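Local coordinates for proteasome activator protein PA26 (PDB 1YAR), which probably binds the ends of the 20S proteasome as an oligomeric 11S-type activator and opens the gated entrance to its proteolytic chamber, at residues Y22-T25 with S26-V30; E32-A35 with A36-Q40; Y61-A64 with Q65-S69. One frame throughout, in Å; residues are numbered along the deposited sequence.

Contact 1 (Y22-T25 with S26-V30)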
loop_
_atom_site.group_PDB
_atom_site.type_symbol
_atom_site.label_atom_id
_atom_site.label_comp_id
_atom_site.label_asym_id
_atom_site.label_seq_id
_atom_site.Cartn_x
_atom_site.Cartn_y
_atom_site.Cartn_z
ATOM N N TYR O 22 14.283 -78.107 65.864
ATOM C CA TYR O 22 13.049 -78.518 65.194
ATOM C C TYR O 22 13.031 -77.900 63.809
ATOM O O TYR O 22 12.630 -76.754 63.635
ATOM C CB TYR O 22 11.842 -78.075 66.032
ATOM C CG TYR O 22 11.673 -78.938 67.265
ATOM C CD1 TYR O 22 12.335 -78.644 68.467
ATOM C CD2 TYR O 22 10.873 -80.070 67.215
ATOM C CE1 TYR O 22 12.181 -79.477 69.586
ATOM C CE2 TYR O 22 10.717 -80.888 68.312
ATOM C CZ TYR O 22 11.362 -80.593 69.479
ATOM O OH TYR O 22 11.156 -81.452 70.528
ATOM N N THR O 23 13.524 -78.652 62.833
ATOM C CA THR O 23 13.710 -78.134 61.486
ATOM C C THR O 23 12.645 -78.711 60.558
ATOM O O THR O 23 11.866 -79.587 60.961
ATOM C CB THR O 23 15.114 -78.518 60.922
ATOM O OG1 THR O 23 15.115 -79.906 60.621
ATOM C CG2 THR O 23 16.245 -78.370 61.958
ATOM N N GLU O 24 12.640 -78.241 59.313
ATOM C CA GLU O 24 11.740 -78.773 58.290
ATOM C C GLU O 24 11.900 -80.285 58.143
ATOM O O GLU O 24 10.940 -80.989 57.840
ATOM C CB GLU O 24 11.966 -78.085 56.949
ATOM C CG GLU O 24 10.788 -78.185 55.977
ATOM C CD GLU O 24 10.717 -79.495 55.202
ATOM O OE1 GLU O 24 11.757 -79.967 54.661
ATOM O OE2 GLU O 24 9.593 -80.051 55.092
ATOM N N THR O 25 13.124 -80.777 58.352
ATOM C CA THR O 25 13.381 -82.213 58.268
ATOM C C THR O 25 12.582 -82.993 59.295
ATOM O O THR O 25 12.064 -84.059 58.980
ATOM C CB THR O 25 14.893 -82.523 58.394
ATOM O OG1 THR O 25 15.568 -81.943 57.276
ATOM C CG2 THR O 25 15.137 -84.028 58.204
ATOM N N SER O 26 12.477 -82.444 60.503
ATOM C CA SER O 26 11.715 -83.060 61.588
ATOM C C SER O 26 10.241 -83.192 61.237
ATOM O O SER O 26 9.608 -84.199 61.548
ATOM C CB SER O 26 11.814 -82.249 62.883
ATOM O OG SER O 26 13.115 -81.729 63.078
ATOM N N SER O 27 9.685 -82.159 60.613
ATOM C CA SER O 27 8.278 -82.217 60.252
ATOM C C SER O 27 8.075 -83.074 59.013
ATOM O O SER O 27 7.157 -83.898 58.978
ATOM C CB SER O 27 7.714 -80.798 60.084
ATOM O OG SER O 27 8.573 -80.013 59.281
ATOM N N PHE O 28 8.941 -82.922 58.002
ATOM C CA PHE O 28 8.876 -83.777 56.807
ATOM C C PHE O 28 8.971 -85.261 57.158
ATOM O O PHE O 28 8.250 -86.080 56.602
ATOM C CB PHE O 28 9.953 -83.413 55.769
ATOM C CG PHE O 28 9.870 -84.218 54.498
ATOM C CD1 PHE O 28 8.710 -84.206 53.716
ATOM C CD2 PHE O 28 10.957 -84.982 54.067
ATOM C CE1 PHE O 28 8.607 -84.955 52.538
ATOM C CE2 PHE O 28 10.884 -85.733 52.875
ATOM C CZ PHE O 28 9.699 -85.719 52.101
ATOM N N ALA O 29 9.852 -85.602 58.093
ATOM C CA ALA O 29 9.980 -86.994 58.529
ATOM C C ALA O 29 8.653 -87.558 59.072
ATOM O O ALA O 29 8.347 -88.739 58.874
ATOM C CB ALA O 29 11.088 -87.118 59.576
ATOM N N VAL O 30 7.885 -86.719 59.771
ATOM C CA VAL O 30 6.579 -87.133 60.283
ATOM C C VAL O 30 5.641 -87.422 59.112
ATOM O O VAL O 30 4.984 -88.468 59.055
ATOM C CB VAL O 30 5.963 -86.059 61.240
ATOM C CG1 VAL O 30 4.493 -86.373 61.540
ATOM C CG2 VAL O 30 6.752 -85.970 62.556
#
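Thr23 and Ser26 form a capping box at the start of helix 24-57, just after the chain has left helix 11-21 at Tyr22. Ser26 OG accepts from Thr23 N at 3.1 Å. With chi1 at -39° the hydroxyl lies beside its own backbone N and turns back toward the cap residue. At the N-cap itself, Thr23 OG1 takes a weak bond from Thr25 N, 3.1 Å long. Thr23 O receives further weak bonds from Ser26 N and Ser27 N, and the first strong helical bond runs from Phe28 N to Glu24 O at 2.8 Å, almost straight at 169°.

Over this first turn the carboxylate of Glu24 comes up to the base of the Phe28 side chain, OE2 lying 3.4 Å from Phe28 CB. Glu24 is also held from outside: OE2 is hydrogen-bonded to Tyr218 of helix 183-226, and OE1 makes a salt bridge with Arg11 of a second subunit. The same arginine lies in cation-pi contact with the Phe28 ring, so the helix start contributes to a subunit interface. Tyr218 OH also bonds Ser27 OG, which is buried against helix 71-99. That hydroxyl sits between its own backbone N and carbonyl carbon, chi1 48°, and Ser27 OG lies 2.9 Å from Glu24 O.

Contact 2 (E32-A35 with A36-Q40)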
loop_
_atom_site.group_PDB
_atom_site.type_symbol
_atom_site.label_atom_id
_atom_site.label_comp_id
_atom_site.label_asym_id
_atom_site.label_seq_id
_atom_site.Cartn_x
_atom_site.Cartn_y
_atom_site.Cartn_z
ATOM N N GLU O 32 6.347 -88.161 56.051
ATOM C CA GLU O 32 6.752 -89.392 55.381
ATOM C C GLU O 32 6.228 -90.633 56.112
ATOM O O GLU O 32 5.744 -91.559 55.476
ATOM C CB GLU O 32 8.262 -89.478 55.283
ATOM C CG GLU O 32 8.883 -88.466 54.353
ATOM C CD GLU O 32 10.368 -88.724 54.180
ATOM O OE1 GLU O 32 11.136 -88.567 55.173
ATOM O OE2 GLU O 32 10.753 -89.088 53.049
ATOM N N GLU O 33 6.347 -90.638 57.435
ATOM C CA GLU O 33 5.845 -91.729 58.280
ATOM C C GLU O 33 4.325 -91.872 58.175
ATOM O O GLU O 33 3.808 -92.974 58.036
ATOM C CB GLU O 33 6.292 -91.526 59.739
ATOM C CG GLU O 33 5.742 -92.537 60.759
ATOM C CD GLU O 33 6.023 -93.990 60.422
ATOM O OE1 GLU O 33 7.019 -94.286 59.708
ATOM O OE2 GLU O 33 5.230 -94.854 60.870
ATOM N N TRP O 34 3.613 -90.743 58.195
ATOM C CA TRP O 34 2.160 -90.758 58.116
ATOM C C TRP O 34 1.698 -91.306 56.781
ATOM O O TRP O 34 0.732 -92.055 56.721
ATOM C CB TRP O 34 1.590 -89.344 58.336
ATOM C CG TRP O 34 1.605 -88.893 59.759
ATOM C CD1 TRP O 34 2.045 -89.596 60.847
ATOM C CD2 TRP O 34 1.063 -87.662 60.278
ATOM N NE1 TRP O 34 1.877 -88.855 61.996
ATOM C CE2 TRP O 34 1.264 -87.668 61.679
ATOM C CE3 TRP O 34 0.434 -86.541 59.690
ATOM C CZ2 TRP O 34 0.861 -86.601 62.514
ATOM C CZ3 TRP O 34 0.043 -85.470 60.517
ATOM C CH2 TRP O 34 0.263 -85.508 61.909
ATOM N N ALA O 35 2.408 -90.950 55.712
ATOM C CA ALA O 35 2.003 -91.347 54.370
ATOM C C ALA O 35 2.137 -92.841 54.148
ATOM O O ALA O 35 1.468 -93.403 53.281
ATOM C CB ALA O 35 2.793 -90.580 53.316
ATOM N N ALA O 36 2.997 -93.464 54.939
ATOM C CA ALA O 36 3.356 -94.864 54.752
ATOM C C ALA O 36 2.839 -95.726 55.904
ATOM O O ALA O 36 1.672 -96.165 55.884
ATOM C CB ALA O 36 4.879 -95.000 54.595
ATOM N N GLY O 37 3.692 -95.944 56.905
ATOM C CA GLY O 37 3.386 -96.831 58.031
ATOM C C GLY O 37 2.158 -96.478 58.861
ATOM O O GLY O 37 1.446 -97.365 59.322
ATOM N N THR O 38 1.909 -95.187 59.069
ATOM C CA THR O 38 0.760 -94.755 59.892
ATOM C C THR O 38 -0.568 -95.177 59.278
ATOM O O THR O 38 -1.372 -95.816 59.938
ATOM C CB THR O 38 0.793 -93.250 60.108
ATOM O OG1 THR O 38 1.988 -92.920 60.826
ATOM C CG2 THR O 38 -0.342 -92.798 61.069
ATOM N N LEU O 39 -0.784 -94.833 58.018
ATOM C CA LEU O 39 -2.020 -95.220 57.329
ATOM C C LEU O 39 -2.198 -96.737 57.231
ATOM O O LEU O 39 -3.325 -97.259 57.349
ATOM C CB LEU O 39 -2.105 -94.554 55.959
ATOM C CG LEU O 39 -2.329 -93.030 56.060
ATOM C CD1 LEU O 39 -1.994 -92.353 54.742
ATOM C CD2 LEU O 39 -3.763 -92.728 56.476
ATOM N N GLN O 40 -1.082 -97.437 56.999
ATOM C CA GLN O 40 -1.073 -98.902 57.036
ATOM C C GLN O 40 -1.481 -99.451 58.417
ATOM O O GLN O 40 -2.277 -100.376 58.480
ATOM C CB GLN O 40 0.292 -99.448 56.607
ATOM C CG GLN O 40 0.647 -99.205 55.144
ATOM C CD GLN O 40 2.124 -99.504 54.849
ATOM O OE1 GLN O 40 2.743 -100.316 55.551
ATOM N NE2 GLN O 40 2.694 -98.835 53.833
HETATM O O HOH W 1 6.651 -95.898 57.433
#
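Thr38 lies alongside Trp34 one turn further along helix 24-57, the two side chains pointing the same way. Thr38 OG1 comes to 3.3 Å from Trp34 CD1, on the pyrrole part of the indole. Chi1 of Thr38, -62°, places this hydroxyl next to the backbone N and directs CG2 anti to that N; the methyl carbon then lies 4.0 Å from Trp34 CD1. The hydroxyl is equally near Glu33 O, to which it may donate weakly.

The backbone beneath departs from a plain alpha-helix. At Ala36 the helix widens into a pi-type turn, and Thr38 N pairs with Glu33 O, five residues back, at 3.1 Å. Ala36 N also binds Glu33 O, approaching from the opposite face of the carbonyl, so this oxygen is gripped by two main-chain donors. The wide spacing continues in a weak bond from Leu39 N to Trp34 O.

Glu33 folds back over the turn. Its CG is anti to the backbone N (chi1 175°) and the chain bends at chi2, crossing Thr38 at about a right angle. A water bridges the turn here, donating to Glu33 OE1 at 2.8 Å and accepting from Gly37 N at 3.0 Å. Leu39 CG comes to 3.3 Å from Trp34 O.

Around this turn, Trp34 is wedged between helix 71-99, where Gln90 OE1 accepts from its NE1, and Val211 and Val214 of helix 183-226. Thr38 packs on Val87 of helix 71-99, Leu39 on Ser208 and Arg212 of helix 183-226, and Ala35 on Leu14 of a second subunit.

Contact 3 (Y61-A64 with Q65-S69)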
loop_
_atom_site.group_PDB
_atom_site.type_symbol
_atom_site.label_atom_id
_atom_site.label_comp_id
_atom_site.label_asym_id
_atom_site.label_seq_id
_atom_site.Cartn_x
_atom_site.Cartn_y
_atom_site.Cartn_z
ATOM N N TYR O 61 -25.624 -113.559 73.982
ATOM C CA TYR O 61 -25.008 -113.234 75.250
ATOM C C TYR O 61 -25.867 -113.734 76.405
ATOM O O TYR O 61 -27.090 -113.713 76.318
ATOM C CB TYR O 61 -24.828 -111.718 75.366
ATOM C CG TYR O 61 -23.526 -111.160 74.833
ATOM C CD1 TYR O 61 -23.031 -111.518 73.580
ATOM C CD2 TYR O 61 -22.815 -110.218 75.573
ATOM C CE1 TYR O 61 -21.831 -110.980 73.095
ATOM C CE2 TYR O 61 -21.623 -109.673 75.098
ATOM C CZ TYR O 61 -21.138 -110.049 73.868
ATOM O OH TYR O 61 -19.957 -109.498 73.419
ATOM N N GLY O 62 -25.214 -114.176 77.479
ATOM C CA GLY O 62 -25.883 -114.510 78.745
ATOM C C GLY O 62 -25.085 -113.932 79.893
ATOM O O GLY O 62 -24.179 -113.122 79.662
ATOM N N ARG O 63 -25.393 -114.345 81.129
ATOM C CA ARG O 63 -24.695 -113.798 82.313
ATOM C C ARG O 63 -23.188 -114.039 82.253
ATOM O O ARG O 63 -22.402 -113.238 82.765
ATOM C CB ARG O 63 -25.259 -114.354 83.635
ATOM C CG ARG O 63 -24.285 -115.294 84.402
ATOM C CD ARG O 63 -24.645 -115.559 85.865
ATOM N NE ARG O 63 -24.729 -114.330 86.655
ATOM C CZ ARG O 63 -24.941 -114.290 87.968
ATOM N NH1 ARG O 63 -25.088 -115.423 88.659
ATOM N NH2 ARG O 63 -25.001 -113.121 88.597
ATOM N N ALA O 64 -22.793 -115.142 81.620
ATOM C CA ALA O 64 -21.386 -115.505 81.499
ATOM C C ALA O 64 -20.539 -114.394 80.856
ATOM O O ALA O 64 -19.363 -114.220 81.195
ATOM C CB ALA O 64 -21.251 -116.789 80.710
ATOM N N GLN O 65 -21.141 -113.655 79.923
ATOM C CA GLN O 65 -20.442 -112.568 79.227
ATOM C C GLN O 65 -20.230 -111.348 80.112
ATOM O O GLN O 65 -19.388 -110.508 79.811
ATOM C CB GLN O 65 -21.169 -112.179 77.938
ATOM C CG GLN O 65 -20.925 -113.117 76.762
ATOM C CD GLN O 65 -21.372 -114.558 77.020
ATOM O OE1 GLN O 65 -22.524 -114.818 77.396
ATOM N NE2 GLN O 65 -20.455 -115.496 76.812
ATOM N N ALA O 66 -20.994 -111.250 81.199
ATOM C CA ALA O 66 -20.780 -110.203 82.194
ATOM C C ALA O 66 -19.624 -110.552 83.127
ATOM O O ALA O 66 -19.084 -109.679 83.798
ATOM C CB ALA O 66 -22.040 -109.962 82.998
ATOM N N GLU O 67 -19.264 -111.832 83.178
ATOM C CA GLU O 67 -18.258 -112.327 84.132
ATOM C C GLU O 67 -16.834 -112.192 83.612
ATOM O O GLU O 67 -15.879 -112.263 84.392
ATOM C CB GLU O 67 -18.551 -113.784 84.519
ATOM C CG GLU O 67 -19.824 -113.928 85.341
ATOM C CD GLU O 67 -20.222 -115.372 85.622
ATOM O OE1 GLU O 67 -20.775 -115.607 86.715
ATOM O OE2 GLU O 67 -20.008 -116.264 84.766
ATOM N N LYS O 68 -16.696 -111.979 82.305
ATOM C CA LYS O 68 -15.388 -111.774 81.689
ATOM C C LYS O 68 -15.375 -110.642 80.650
ATOM O O LYS O 68 -16.273 -110.567 79.798
ATOM C CB LYS O 68 -14.917 -113.066 81.020
ATOM C CG LYS O 68 -13.475 -113.406 81.353
ATOM C CD LYS O 68 -12.636 -113.656 80.109
ATOM C CE LYS O 68 -11.155 -113.644 80.482
ATOM N NZ LYS O 68 -10.263 -113.324 79.328
ATOM N N SER O 69 -14.346 -109.789 80.712
ATOM C CA SER O 69 -14.085 -108.784 79.665
ATOM C C SER O 69 -13.309 -109.374 78.483
ATOM O O SER O 69 -12.246 -109.975 78.669
ATOM C CB SER O 69 -13.316 -107.584 80.217
ATOM O OG SER O 69 -14.003 -106.979 81.290
#
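Gln65 packs against Tyr61 in the loop that leads from helix 24-57 into the short, weakly bonded helix 64-67, and its side-chain amide bonds back to that loop. Chi1 of -79° sets Gln65 CG beside its own backbone N and over one face of the Tyr61 ring, a CH-pi contact with CG 3.8 Å from the ring centroid. Tyr61 CD2 approaches Gln65 CB at 3.5 Å. A bend at chi2 then carries the amide back along the loop, its plane turned 60° from that of the ring, and Gln65 OE1 accepts from Gly62 N at 2.8 Å. This bond is nearly straight and lies in the plane of the amide carbonyl. Gln65 N answers by donating to Gly62 O, so backbone and side chain of one residue hold both polar groups of the glycine.

Ala66 follows, its N bonded to Arg63 O at 2.9 Å from above the carbonyl plane; its methyl is buried against Leu189 of helix 183-226. Tyr61 reaches the same helix, where its OH is hydrogen-bonded to Asp193.

At Glu67 the backbone N pairs with Ala64 O at 3.1 Å and more weakly with Arg63 O, as the short turn closes. On the outer side, the extended Glu67 side chain crosses Arg63 obliquely, carboxylate and guanidinium planes only 17° apart. Here the attraction is probably electrostatic alone: Glu67 OE1 stands over one guanidinium face, 4.2 Å from Arg63 NE, with no N-H aimed at it.

Lys68 leads out of the turn and forms a salt bridge with Glu71 through its NZ, while Ser69 OG is hydrogen-bonded to Ser184 OG of a third subunit.

Overall arrangement
The three contacts follow one another along the chain. Contacts 1 and 2 both belong to helix 24-57, the first at its start and the second about 15 Å further on between centres; contact 3 comes after that helix has ended, in the loop and short helix 64-67. It lies across the chain's centre from contact 1, about 48 Å from it between centres, and about 38 Å from contact 2. Helix 183-226 runs past all three regions, which places them along the length of an elongated helical bundle. Contacts 1 and 2 meet a second subunit, and contacts 1 and 3 a third, so both ends of the bundle take part in subunit packing, consistent with an oligomeric activator.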